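Local structure of catalytic domain of the nuclear inclusion protein A (nia) (Tobacco etch virus, 1LVM) at residues D18-S23 with M129-S134; I50-L55 with V172-A177; K107-Q112 with T166-I171; L119-F124 with C159-V164. The protein cleaves peptide substrates in a sequence-specific way as a chymotrypsin-type cysteine protease, and probably processes the viral polyprotein. The protein carries 1 engineered substitution. All blocks are in the same frame, centred on the assembly; numbering follows the deposited sequence.

Overall arrangement
Contacts 2 and 4 are buried near the centre of the chain, contact 3 is partly buried, and contact 1 lies at the surface. Contacts 1 and 4 are joined by neighbouring strands of the C-terminal barrel: 130-142 of contact 1 pairs with 116-123 of contact 4, which also meets 162-165. Contact 2 joins that barrel to the N-terminal one beside the bound peptide, its strand 171-179 being the sheet neighbour of 162-165; the centres of contacts 2 and 4 are about 10 Å apart. Chemistry follows place: aliphatic packing and a single backbone bond in contact 4, an asparagine amide in contact 2, an arginine-aspartate network with waters in contact 3, and a serine-asparagine bond beside a CH-pi contact in contact 1.

Contact 1 of 4, residues D18-S23 with M129-S134; sequences DYNPIS and MSSMVS
S131 and N20 supply the polar link: S131 OG donates to N20 OD1, 33° out of the carbonyl plane, at 2.5 Å, so short that the exact length is doubtful. The other end of the same amide is tied down within its own segment, where N20 ND2 donates to D18 OD1 (2.6 Å). That carboxylate oxygen also takes N20 N, 2.9 Å away, in a capping bond ahead of helix 20-23, and the two donors reach it from opposite faces of its plane. With both ends engaged, the amide has its flip state defined by its partners. The helix lies against strand 130-142 of the C-terminal barrel of a chymotrypsin-type fold, just before the chain enters strand 26-33. Apolar contact centres on Y19 and V133, whose side chains lie roughly perpendicular. V133 carries CG1 anti to its own N (chi1 -164°), which brings that methyl over one ring face in a CH-pi contact, 4.2 Å from the Y19 centroid and displaced toward the rim. Its second methyl, CG2, touches Y19 CD2 at 3.8 Å. M129 CE, poorly ordered, merely packs 3.6 Å from S23 O; the hydrogen bond to that carbonyl comes from T122 OG1 of strand 116-123.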
loop_
_atom_site.group_PDB
_atom_site.type_symbol
_atom_site.label_atom_id
_atom_site.label_comp_id
_atom_site.label_asym_id
_atom_site.label_seq_id
_atom_site.Cartn_x
_atom_site.Cartn_y
_atom_site.Cartn_z
ATOM N N ASP A 18 11.607 15.197 2.656
ATOM C CA ASP A 18 11.045 15.294 1.318
ATOM C C ASP A 18 10.348 13.946 1.054
ATOM O O ASP A 18 11.029 12.944 0.912
ATOM C CB ASP A 18 12.172 15.472 0.288
ATOM C CG ASP A 18 11.649 15.805 -1.069
ATOM O OD1 ASP A 18 10.435 15.629 -1.298
ATOM O OD2 ASP A 18 12.461 16.278 -1.914
ATOM N N TYR A 19 9.015 13.944 0.954
ATOM C CA TYR A 19 8.283 12.704 0.750
ATOM C C TYR A 19 7.975 12.551 -0.727
ATOM O O TYR A 19 7.311 11.599 -1.128
ATOM C CB TYR A 19 6.961 12.720 1.577
ATOM C CG TYR A 19 7.189 12.610 3.040
ATOM C CD1 TYR A 19 7.462 11.374 3.635
ATOM C CD2 TYR A 19 7.208 13.775 3.881
ATOM C CE1 TYR A 19 7.716 11.289 4.994
ATOM C CE2 TYR A 19 7.497 13.644 5.254
ATOM C CZ TYR A 19 7.729 12.452 5.786
ATOM O OH TYR A 19 8.020 12.314 7.150
ATOM N N ASN A 20 8.425 13.495 -1.549
ATOM C CA ASN A 20 8.113 13.401 -2.981
ATOM C C ASN A 20 8.698 12.169 -3.658
ATOM O O ASN A 20 8.081 11.659 -4.586
ATOM C CB ASN A 20 8.526 14.698 -3.657
ATOM C CG ASN A 20 7.647 15.852 -3.160
ATOM O OD1 ASN A 20 6.449 15.978 -3.523
ATOM N ND2 ASN A 20 8.235 16.689 -2.290
ATOM N N PRO A 21 9.875 11.671 -3.190
ATOM C CA PRO A 21 10.411 10.481 -3.852
ATOM C C PRO A 21 9.467 9.295 -3.626
ATOM O O PRO A 21 9.381 8.389 -4.444
ATOM C CB PRO A 21 11.752 10.279 -3.173
ATOM C CG PRO A 21 12.213 11.741 -2.890
ATOM C CD PRO A 21 10.915 12.342 -2.374
ATOM N N ILE A 22 8.794 9.275 -2.489
ATOM C CA ILE A 22 7.819 8.208 -2.255
ATOM C C ILE A 22 6.527 8.501 -3.009
ATOM O O ILE A 22 5.985 7.647 -3.755
ATOM C CB ILE A 22 7.501 8.044 -0.735
ATOM C CG1 ILE A 22 8.664 7.392 -0.036
ATOM C CG2 ILE A 22 6.241 7.177 -0.571
ATOM C CD1 ILE A 22 8.571 7.430 1.520
ATOM N N SER A 23 5.989 9.719 -2.881
ATOM C CA SER A 23 4.698 9.970 -3.543
ATOM C C SER A 23 4.796 9.888 -5.040
ATOM O O SER A 23 3.808 9.548 -5.680
ATOM C CB SER A 23 4.087 11.350 -3.146
ATOM O OG SER A 23 5.038 12.318 -3.360
ATOM N N MET A 129 -0.174 15.494 -10.608
ATOM C CA MET A 129 -0.268 14.782 -9.350
ATOM C C MET A 129 0.587 15.508 -8.308
ATOM O O MET A 129 1.703 15.925 -8.585
ATOM C CB MET A 129 0.252 13.362 -9.522
ATOM C CG MET A 129 1.658 13.336 -10.110
ATOM S SD MET A 129 2.398 11.687 -10.261
ATOM C CE MET A 129 3.218 11.528 -8.686
ATOM N N SER A 130 0.040 15.655 -7.114
ATOM C CA SER A 130 0.699 16.302 -5.996
ATOM C C SER A 130 0.768 15.399 -4.737
ATOM O O SER A 130 -0.218 14.737 -4.378
ATOM C CB SER A 130 -0.078 17.544 -5.631
ATOM O OG SER A 130 -1.415 17.128 -5.517
ATOM N N SER A 131 1.940 15.388 -4.101
ATOM C CA SER A 131 2.198 14.652 -2.874
ATOM C C SER A 131 1.458 15.184 -1.633
ATOM O O SER A 131 1.354 16.405 -1.478
ATOM C CB SER A 131 3.678 14.719 -2.632
ATOM O OG SER A 131 4.098 16.064 -2.555
ATOM N N MET A 132 1.018 14.286 -0.727
ATOM C CA MET A 132 0.265 14.676 0.464
ATOM C C MET A 132 0.791 13.879 1.639
ATOM O O MET A 132 1.131 12.722 1.446
ATOM C CB MET A 132 -1.195 14.403 0.185
ATOM C CG MET A 132 -1.617 15.079 -1.131
ATOM S SD MET A 132 -3.383 14.876 -1.534
ATOM C CE MET A 132 -4.081 15.272 -0.245
ATOM N N VAL A 133 0.879 14.500 2.830
ATOM C CA VAL A 133 1.425 13.837 4.017
ATOM C C VAL A 133 0.503 14.164 5.157
ATOM O O VAL A 133 0.035 15.304 5.313
ATOM C CB VAL A 133 2.789 14.404 4.377
ATOM C CG1 VAL A 133 3.525 13.450 5.366
ATOM C CG2 VAL A 133 3.608 14.532 3.128
ATOM N N SER A 134 0.262 13.152 5.973
ATOM C CA SER A 134 -0.684 13.300 7.054
ATOM C C SER A 134 0.042 13.687 8.312
ATOM O O SER A 134 1.260 13.777 8.365
ATOM C CB SER A 134 -1.397 11.946 7.311
ATOM O OG SER A 134 -0.494 11.094 8.005
#

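Contact 2 of 4, residues I50-L55 with V172-A177; sequences ITNKHL and VGIHSA
N52 reaches from the end of strand 48-51 to H175 and S176 on strand 171-179, at the junction of the two barrels of the chymotrypsin-type fold. From CB, a chi1 of -58° sets CG beside the backbone N and turns the amide toward the other strand. CG itself lies 4.0 Å from I174 CD1, N52 and I174 running alongside each other with opposite headings. OD1 lies near the backbone N of G160. At the tip, ND2 donates to H175 O over 3.2 Å with an N-H...O angle of 170°. The acceptor sits in the amide plane, although the donor is tilted 26° from the carbonyl plane. ND2 also hydrogen-bonds D89 OD2, and that carboxylate oxygen is bonded to S176 OG, whose stronger partner is T188. The network thus touches the active site: H54, D89 and C159 match the histidine-aspartate-cysteine triad of this family, and D89 OD1 accepts a hydrogen bond from H54 N. H175 NE2 is hydrogen-bonded to a polar side chain of the bound product peptide, while H54 stacks on an aromatic side chain of that peptide. Alongside N52, I174 places its CD1 methyl against the T51 backbone, 3.6 Å from both T51 C and T51 O.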
loop_
_atom_site.group_PDB
_atom_site.type_symbol
_atom_site.label_atom_id
_atom_site.label_comp_id
_atom_site.label_asym_id
_atom_site.label_seq_id
_atom_site.Cartn_x
_atom_site.Cartn_y
_atom_site.Cartn_z
ATOM N N ILE A 50 3.536 -2.575 -5.668
ATOM C CA ILE A 50 3.261 -3.268 -4.380
ATOM C C ILE A 50 1.921 -2.731 -3.964
ATOM O O ILE A 50 1.744 -1.510 -3.932
ATOM C CB ILE A 50 4.316 -2.870 -3.297
ATOM C CG1 ILE A 50 5.699 -3.379 -3.706
ATOM C CG2 ILE A 50 3.921 -3.525 -1.903
ATOM C CD1 ILE A 50 6.817 -2.559 -3.213
ATOM N N THR A 51 0.973 -3.611 -3.676
ATOM C CA THR A 51 -0.376 -3.140 -3.331
ATOM C C THR A 51 -1.102 -4.168 -2.459
ATOM O O THR A 51 -0.484 -5.169 -1.989
ATOM C CB THR A 51 -1.178 -2.767 -4.598
ATOM O OG1 THR A 51 -2.403 -2.138 -4.221
ATOM C CG2 THR A 51 -1.521 -4.051 -5.488
ATOM N N ASN A 52 -2.374 -3.920 -2.209
ATOM C CA ASN A 52 -3.129 -4.845 -1.339
ATOM C C ASN A 52 -3.540 -6.112 -2.090
ATOM O O ASN A 52 -3.971 -6.038 -3.228
ATOM C CB ASN A 52 -4.429 -4.170 -0.876
ATOM C CG ASN A 52 -4.171 -2.875 -0.150
ATOM O OD1 ASN A 52 -3.990 -1.810 -0.774
ATOM N ND2 ASN A 52 -4.148 -2.949 1.180
ATOM N N LYS A 53 -3.451 -7.268 -1.434
ATOM C CA LYS A 53 -3.875 -8.493 -2.034
ATOM C C LYS A 53 -5.392 -8.400 -2.339
ATOM O O LYS A 53 -5.852 -8.974 -3.336
ATOM C CB LYS A 53 -3.595 -9.642 -1.025
ATOM C CG LYS A 53 -3.585 -11.043 -1.609
ATOM C CD LYS A 53 -3.344 -12.099 -0.519
ATOM C CE LYS A 53 -1.851 -12.272 -0.184
ATOM N NZ LYS A 53 -1.708 -13.211 0.987
ATOM N N HIS A 54 -6.186 -7.668 -1.545
ATOM C CA HIS A 54 -7.618 -7.663 -1.818
ATOM C C HIS A 54 -8.007 -6.948 -3.087
ATOM O O HIS A 54 -9.147 -6.962 -3.476
ATOM C CB HIS A 54 -8.457 -7.184 -0.611
ATOM C CG HIS A 54 -8.403 -5.726 -0.377
ATOM N ND1 HIS A 54 -7.507 -5.165 0.496
ATOM C CD2 HIS A 54 -9.124 -4.696 -0.922
ATOM C CE1 HIS A 54 -7.680 -3.861 0.487
ATOM N NE2 HIS A 54 -8.652 -3.539 -0.363
ATOM N N LEU A 55 -7.051 -6.315 -3.737
ATOM C CA LEU A 55 -7.333 -5.719 -5.050
ATOM C C LEU A 55 -7.843 -6.871 -5.971
ATOM O O LEU A 55 -8.591 -6.654 -6.937
ATOM C CB LEU A 55 -5.998 -5.202 -5.640
ATOM C CG LEU A 55 -6.087 -4.631 -7.074
ATOM C CD1 LEU A 55 -7.146 -3.518 -7.149
ATOM C CD2 LEU A 55 -4.725 -4.070 -7.481
ATOM N N VAL A 172 7.034 1.347 6.078
ATOM C CA VAL A 172 6.893 0.214 6.987
ATOM C C VAL A 172 5.601 -0.568 6.775
ATOM O O VAL A 172 5.340 -1.559 7.495
ATOM C CB VAL A 172 6.995 0.651 8.482
ATOM C CG1 VAL A 172 8.383 1.319 8.751
ATOM C CG2 VAL A 172 5.770 1.616 8.872
ATOM N N GLY A 173 4.779 -0.113 5.846
ATOM C CA GLY A 173 3.549 -0.877 5.556
ATOM C C GLY A 173 2.613 -0.150 4.652
ATOM O O GLY A 173 2.954 0.974 4.197
ATOM N N ILE A 174 1.420 -0.727 4.400
ATOM C CA ILE A 174 0.446 -0.072 3.556
ATOM C C ILE A 174 -0.916 -0.075 4.206
ATOM O O ILE A 174 -1.289 -1.031 4.835
ATOM C CB ILE A 174 0.333 -0.766 2.129
ATOM C CG1 ILE A 174 -0.123 -2.246 2.277
ATOM C CG2 ILE A 174 1.742 -0.732 1.421
ATOM C CD1 ILE A 174 -0.265 -2.868 0.807
ATOM N N HIS A 175 -1.676 0.991 4.022
ATOM C CA HIS A 175 -2.978 1.043 4.697
ATOM C C HIS A 175 -3.894 -0.093 4.191
ATOM O O HIS A 175 -3.973 -0.334 2.992
ATOM C CB HIS A 175 -3.662 2.368 4.436
ATOM C CG HIS A 175 -5.008 2.462 5.105
ATOM N ND1 HIS A 175 -5.153 2.312 6.466
ATOM C CD2 HIS A 175 -6.254 2.577 4.596
ATOM C CE1 HIS A 175 -6.438 2.314 6.762
ATOM N NE2 HIS A 175 -7.127 2.471 5.649
ATOM N N SER A 176 -4.627 -0.747 5.095
ATOM C CA SER A 176 -5.529 -1.838 4.665
ATOM C C SER A 176 -6.954 -1.763 5.147
ATOM O O SER A 176 -7.927 -1.929 4.375
ATOM C CB SER A 176 -5.023 -3.224 5.150
ATOM O OG SER A 176 -3.948 -3.702 4.389
ATOM N N ALA A 177 -7.127 -1.436 6.422
ATOM C CA ALA A 177 -8.516 -1.599 6.903
ATOM C C ALA A 177 -8.864 -0.789 8.138
ATOM O O ALA A 177 -8.008 -0.171 8.735
ATOM C CB ALA A 177 -8.713 -3.135 7.232
#

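Contact 3 of 4, residues K107-Q112 with T166-I171; sequences KFREPQ and TRDGFI
R109 and D168 meet because each starts from a chi1 near +60° (65° and 63°) that sets CG between the backbone N and the carbonyl carbon, after which R109 runs extended from CG to NE. The guanidinium then grips the carboxylate side-on: NE donates to the syn lone pair of D168 OD2 at 2.9 Å, and NH2 reaches D168 OD1 at 3.1 Å from above the carboxylate plane. D168 OD1 is shared, taking F170 N from the opposite face in an Asx turn. R167 joins through charge alone, its NH2 3.2 Å from D168 OD2, which lies well out of the guanidinium plane; two arginines therefore gather round one carboxylate. R167 NE reaches Q112 OE1 through a bridging water. K107 CB sits over the centre of the F170 ring, 3.5 Å from the centroid, while D168 OD2 lies over the opposite face, toward the rim. The backbones join in a single bridge, I171 N to K107 O (2.9 Å) and R109 N to I171 O (3.0 Å). Segment 107-112 belongs to the connection linking the barrels; E115 salt-bridges R109, and F108 packs on helix 194-199, edge-to-face with F194. Segment 166-171 forms the loop after strand 162-165 and ends on the first residue of strand 171-179.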
loop_
_atom_site.group_PDB
_atom_site.type_symbol
_atom_site.label_atom_id
_atom_site.label_comp_id
_atom_site.label_asym_id
_atom_site.label_seq_id
_atom_site.Cartn_x
_atom_site.Cartn_y
_atom_site.Cartn_z
ATOM N N LYS A 107 13.113 2.560 0.353
ATOM C CA LYS A 107 13.545 1.607 1.349
ATOM C C LYS A 107 12.324 1.217 2.184
ATOM O O LYS A 107 11.494 2.085 2.525
ATOM C CB LYS A 107 14.630 2.207 2.269
ATOM C CG LYS A 107 15.913 2.706 1.540
ATOM C CD LYS A 107 16.695 1.554 0.963
ATOM C CE LYS A 107 17.900 2.011 0.127
ATOM N NZ LYS A 107 18.477 0.881 -0.673
ATOM N N PHE A 108 12.208 -0.107 2.430
ATOM C CA PHE A 108 11.126 -0.694 3.196
ATOM C C PHE A 108 11.737 -1.492 4.346
ATOM O O PHE A 108 12.781 -2.112 4.185
ATOM C CB PHE A 108 10.312 -1.706 2.358
ATOM C CG PHE A 108 9.677 -1.142 1.129
ATOM C CD1 PHE A 108 10.431 -0.943 -0.019
ATOM C CD2 PHE A 108 8.275 -0.861 1.080
ATOM C CE1 PHE A 108 9.825 -0.490 -1.161
ATOM C CE2 PHE A 108 7.696 -0.418 -0.052
ATOM C CZ PHE A 108 8.469 -0.229 -1.185
ATOM N N ARG A 109 11.080 -1.499 5.497
ATOM C CA ARG A 109 11.516 -2.350 6.609
ATOM C C ARG A 109 10.301 -2.620 7.497
ATOM O O ARG A 109 9.231 -1.994 7.336
ATOM C CB ARG A 109 12.629 -1.695 7.452
ATOM C CG ARG A 109 12.061 -0.414 8.145
ATOM C CD ARG A 109 13.041 0.101 9.226
ATOM N NE ARG A 109 12.719 1.464 9.630
ATOM C CZ ARG A 109 11.771 1.796 10.501
ATOM N NH1 ARG A 109 10.987 0.875 11.111
ATOM N NH2 ARG A 109 11.610 3.067 10.776
ATOM N N GLU A 110 10.449 -3.602 8.395
ATOM C CA GLU A 110 9.381 -3.895 9.331
ATOM C C GLU A 110 9.202 -2.720 10.281
ATOM O O GLU A 110 10.139 -2.066 10.616
ATOM C CB GLU A 110 9.716 -5.106 10.182
ATOM C CG GLU A 110 9.962 -6.376 9.315
ATOM C CD GLU A 110 10.062 -7.616 10.193
ATOM O OE1 GLU A 110 9.009 -8.175 10.533
ATOM O OE2 GLU A 110 11.188 -7.994 10.542
ATOM N N PRO A 111 7.954 -2.452 10.705
ATOM C CA PRO A 111 7.658 -1.367 11.633
ATOM C C PRO A 111 8.261 -1.726 13.004
ATOM O O PRO A 111 8.582 -2.866 13.240
ATOM C CB PRO A 111 6.126 -1.311 11.641
ATOM C CG PRO A 111 5.679 -2.682 11.223
ATOM C CD PRO A 111 6.720 -3.120 10.207
ATOM N N GLN A 112 8.444 -0.731 13.862
ATOM C CA GLN A 112 9.017 -0.913 15.188
ATOM C C GLN A 112 8.027 -0.383 16.187
ATOM O O GLN A 112 7.453 0.684 16.028
ATOM C CB GLN A 112 10.353 -0.162 15.253
ATOM C CG GLN A 112 11.353 -0.849 14.291
ATOM C CD GLN A 112 12.648 -0.083 14.070
ATOM O OE1 GLN A 112 12.874 0.984 14.655
ATOM N NE2 GLN A 112 13.511 -0.631 13.208
ATOM N N THR A 166 8.810 8.592 10.389
ATOM C CA THR A 166 9.331 9.964 10.311
ATOM C C THR A 166 10.780 9.880 10.773
ATOM O O THR A 166 11.570 10.791 10.549
ATOM C CB THR A 166 8.494 10.973 11.214
ATOM O OG1 THR A 166 8.603 10.532 12.580
ATOM C CG2 THR A 166 7.011 10.970 10.814
ATOM N N ARG A 167 11.160 8.769 11.395
ATOM C CA ARG A 167 12.544 8.644 11.855
ATOM C C ARG A 167 13.542 8.452 10.740
ATOM O O ARG A 167 14.574 9.099 10.763
ATOM C CB ARG A 167 12.745 7.472 12.815
ATOM C CG ARG A 167 14.107 7.569 13.538
ATOM C CD ARG A 167 14.311 6.403 14.502
ATOM N NE ARG A 167 14.090 5.123 13.840
ATOM C CZ ARG A 167 14.976 4.510 13.052
ATOM N NH1 ARG A 167 16.181 5.032 12.814
ATOM N NH2 ARG A 167 14.641 3.373 12.469
ATOM N N ASP A 168 13.255 7.599 9.745
ATOM C CA ASP A 168 14.238 7.374 8.719
ATOM C C ASP A 168 13.670 7.417 7.318
ATOM O O ASP A 168 14.402 7.187 6.348
ATOM C CB ASP A 168 14.974 6.032 9.004
ATOM C CG ASP A 168 14.036 4.824 8.962
ATOM O OD1 ASP A 168 12.844 5.011 8.638
ATOM O OD2 ASP A 168 14.499 3.710 9.280
ATOM N N GLY A 169 12.382 7.752 7.190
ATOM C CA GLY A 169 11.781 7.862 5.849
ATOM C C GLY A 169 11.534 6.508 5.154
ATOM O O GLY A 169 11.195 6.475 3.973
ATOM N N PHE A 170 11.707 5.419 5.881
ATOM C CA PHE A 170 11.452 4.078 5.277
ATOM C C PHE A 170 9.937 3.802 5.315
ATOM O O PHE A 170 9.218 4.210 6.258
ATOM C CB PHE A 170 12.110 2.985 6.073
ATOM C CG PHE A 170 13.597 2.845 5.841
ATOM C CD1 PHE A 170 14.430 3.961 5.672
ATOM C CD2 PHE A 170 14.166 1.592 5.850
ATOM C CE1 PHE A 170 15.853 3.801 5.526
ATOM C CE2 PHE A 170 15.572 1.420 5.696
ATOM C CZ PHE A 170 16.409 2.540 5.539
ATOM N N ILE A 171 9.477 3.046 4.329
ATOM C CA ILE A 171 8.073 2.624 4.253
ATOM C C ILE A 171 7.964 1.336 5.118
ATOM O O ILE A 171 8.758 0.379 4.937
ATOM C CB ILE A 171 7.719 2.310 2.813
ATOM C CG1 ILE A 171 7.709 3.661 2.049
ATOM C CG2 ILE A 171 6.223 1.746 2.693
ATOM C CD1 ILE A 171 7.566 3.327 0.474
HETATM O O HOH W 1 11.964 5.184 1.377
HETATM O O HOH W 2 11.911 3.564 14.285
HETATM O O HOH W 3 16.101 0.590 11.684
#

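Contact 4 of 4, residues L119-F124 with C159-V164; sequences LVTTNF and CGSPLV
L119 and L163 form an antiparallel non-hydrogen-bonded pair, CA to CA 4.6 Å, where short stretches of strand meet at 134° and V120 N donates to P162 O (3.1 Å) nearly along the C=O axis. The pair closes the six-stranded C-terminal barrel of the chymotrypsin-type fold, the two strands being first and last in sheet order. On the face carrying both leucines, L119 holds CG anti to its backbone N (chi1 -177°), which puts CD1 3.5 Å from P162 O and 3.7 Å from L163 CD1. Away from the leucine pair, V120 CG2 touches V164 CG2 at 3.6 Å, and V120 CB rests more loosely on P162 CG. Apart from that backbone bond, no hydrogen bond crosses the contact. V120 O is buried without a hydrogen-bonding partner, P162 CD lying 3.3 Å from it. T121 CG2 comes alongside S161 OG, whose hydroxyl is hydrogen-bonded to Q158 O. Segment 159-164 begins with C159, at the position of the family's cysteine nucleophile, next to N52 and the bound peptide. I22 of helix 20-23 packs on V120, P162 and V164; strand 130-142 pairs along the other edge of 116-123, and the G160 backbone is hydrogen-bonded to H175 of strand 171-179.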
loop_
_atom_site.group_PDB
_atom_site.type_symbol
_atom_site.label_atom_id
_atom_site.label_comp_id
_atom_site.label_asym_id
_atom_site.label_seq_id
_atom_site.Cartn_x
_atom_site.Cartn_y
_atom_site.Cartn_z
ATOM N N LEU A 119 1.165 8.951 6.984
ATOM C CA LEU A 119 0.602 8.355 5.808
ATOM C C LEU A 119 0.846 9.290 4.643
ATOM O O LEU A 119 0.496 10.468 4.683
ATOM C CB LEU A 119 -0.898 8.152 5.999
ATOM C CG LEU A 119 -1.655 7.448 4.859
ATOM C CD1 LEU A 119 -1.291 6.006 4.845
ATOM C CD2 LEU A 119 -3.144 7.546 5.066
ATOM N N VAL A 120 1.371 8.725 3.565
ATOM C CA VAL A 120 1.717 9.498 2.375
ATOM C C VAL A 120 0.896 9.122 1.203
ATOM O O VAL A 120 0.672 7.939 0.980
ATOM C CB VAL A 120 3.232 9.302 2.052
ATOM C CG1 VAL A 120 3.615 10.060 0.656
ATOM C CG2 VAL A 120 4.020 9.942 3.239
ATOM N N THR A 121 0.390 10.118 0.479
ATOM C CA THR A 121 -0.383 9.824 -0.682
ATOM C C THR A 121 -0.037 10.791 -1.803
ATOM O O THR A 121 0.844 11.612 -1.673
ATOM C CB THR A 121 -1.905 9.840 -0.346
ATOM O OG1 THR A 121 -2.365 11.155 0.011
ATOM C CG2 THR A 121 -2.176 8.921 0.836
ATOM N N THR A 122 -0.768 10.676 -2.911
ATOM C CA THR A 122 -0.545 11.513 -4.071
ATOM C C THR A 122 -1.967 11.889 -4.558
ATOM O O THR A 122 -2.878 11.043 -4.588
ATOM C CB THR A 122 0.172 10.725 -5.235
ATOM O OG1 THR A 122 1.433 10.233 -4.764
ATOM C CG2 THR A 122 0.494 11.653 -6.395
ATOM N N ASN A 123 -2.121 13.132 -4.931
ATOM C CA ASN A 123 -3.380 13.611 -5.461
ATOM C C ASN A 123 -3.273 13.628 -6.996
ATOM O O ASN A 123 -2.462 14.395 -7.592
ATOM C CB ASN A 123 -3.686 15.018 -4.943
ATOM C CG ASN A 123 -5.107 15.460 -5.263
ATOM O OD1 ASN A 123 -5.842 14.757 -5.940
ATOM N ND2 ASN A 123 -5.491 16.626 -4.778
ATOM N N PHE A 124 -4.102 12.780 -7.620
ATOM C CA PHE A 124 -4.166 12.637 -9.077
ATOM C C PHE A 124 -5.228 13.503 -9.756
ATOM O O PHE A 124 -5.162 13.742 -10.976
ATOM C CB PHE A 124 -4.399 11.177 -9.437
ATOM C CG PHE A 124 -3.192 10.335 -9.267
ATOM C CD1 PHE A 124 -2.105 10.501 -10.138
ATOM C CD2 PHE A 124 -3.131 9.345 -8.278
ATOM C CE1 PHE A 124 -0.968 9.691 -10.060
ATOM C CE2 PHE A 124 -1.970 8.525 -8.183
ATOM C CZ PHE A 124 -0.896 8.699 -9.091
ATOM N N CYS A 159 -6.651 2.608 0.650
ATOM C CA CYS A 159 -5.886 1.406 0.889
ATOM C C CYS A 159 -4.676 1.456 -0.031
ATOM O O CYS A 159 -4.797 1.994 -1.126
ATOM C CB CYS A 159 -6.656 0.199 0.437
ATOM S SG CYS A 159 -7.878 -0.184 1.715
ATOM N N GLY A 160 -3.578 0.843 0.416
ATOM C CA GLY A 160 -2.368 0.766 -0.384
ATOM C C GLY A 160 -1.412 1.912 -0.213
ATOM O O GLY A 160 -0.251 1.858 -0.708
ATOM N N SER A 161 -1.891 2.954 0.477
ATOM C CA SER A 161 -1.022 4.140 0.684
ATOM C C SER A 161 0.062 3.753 1.664
ATOM O O SER A 161 -0.230 3.106 2.675
ATOM C CB SER A 161 -1.835 5.327 1.214
ATOM O OG SER A 161 -2.876 5.753 0.321
ATOM N N PRO A 162 1.329 4.192 1.443
ATOM C CA PRO A 162 2.409 3.820 2.376
ATOM C C PRO A 162 2.374 4.526 3.737
ATOM O O PRO A 162 2.037 5.701 3.781
ATOM C CB PRO A 162 3.708 4.236 1.633
ATOM C CG PRO A 162 3.216 5.438 0.780
ATOM C CD PRO A 162 1.856 4.918 0.264
ATOM N N LEU A 163 2.717 3.787 4.796
ATOM C CA LEU A 163 2.861 4.340 6.148
ATOM C C LEU A 163 4.370 4.515 6.145
ATOM O O LEU A 163 5.075 3.574 5.805
ATOM C CB LEU A 163 2.448 3.314 7.234
ATOM C CG LEU A 163 0.946 3.341 7.576
ATOM C CD1 LEU A 163 0.495 4.826 7.819
ATOM C CD2 LEU A 163 0.161 2.808 6.407
ATOM N N VAL A 164 4.865 5.713 6.480
ATOM C CA VAL A 164 6.291 6.045 6.447
ATOM C C VAL A 164 6.788 6.507 7.827
ATOM O O VAL A 164 6.118 7.300 8.496
ATOM C CB VAL A 164 6.527 7.246 5.420
ATOM C CG1 VAL A 164 8.025 7.443 5.199
ATOM C CG2 VAL A 164 5.852 6.938 4.057
#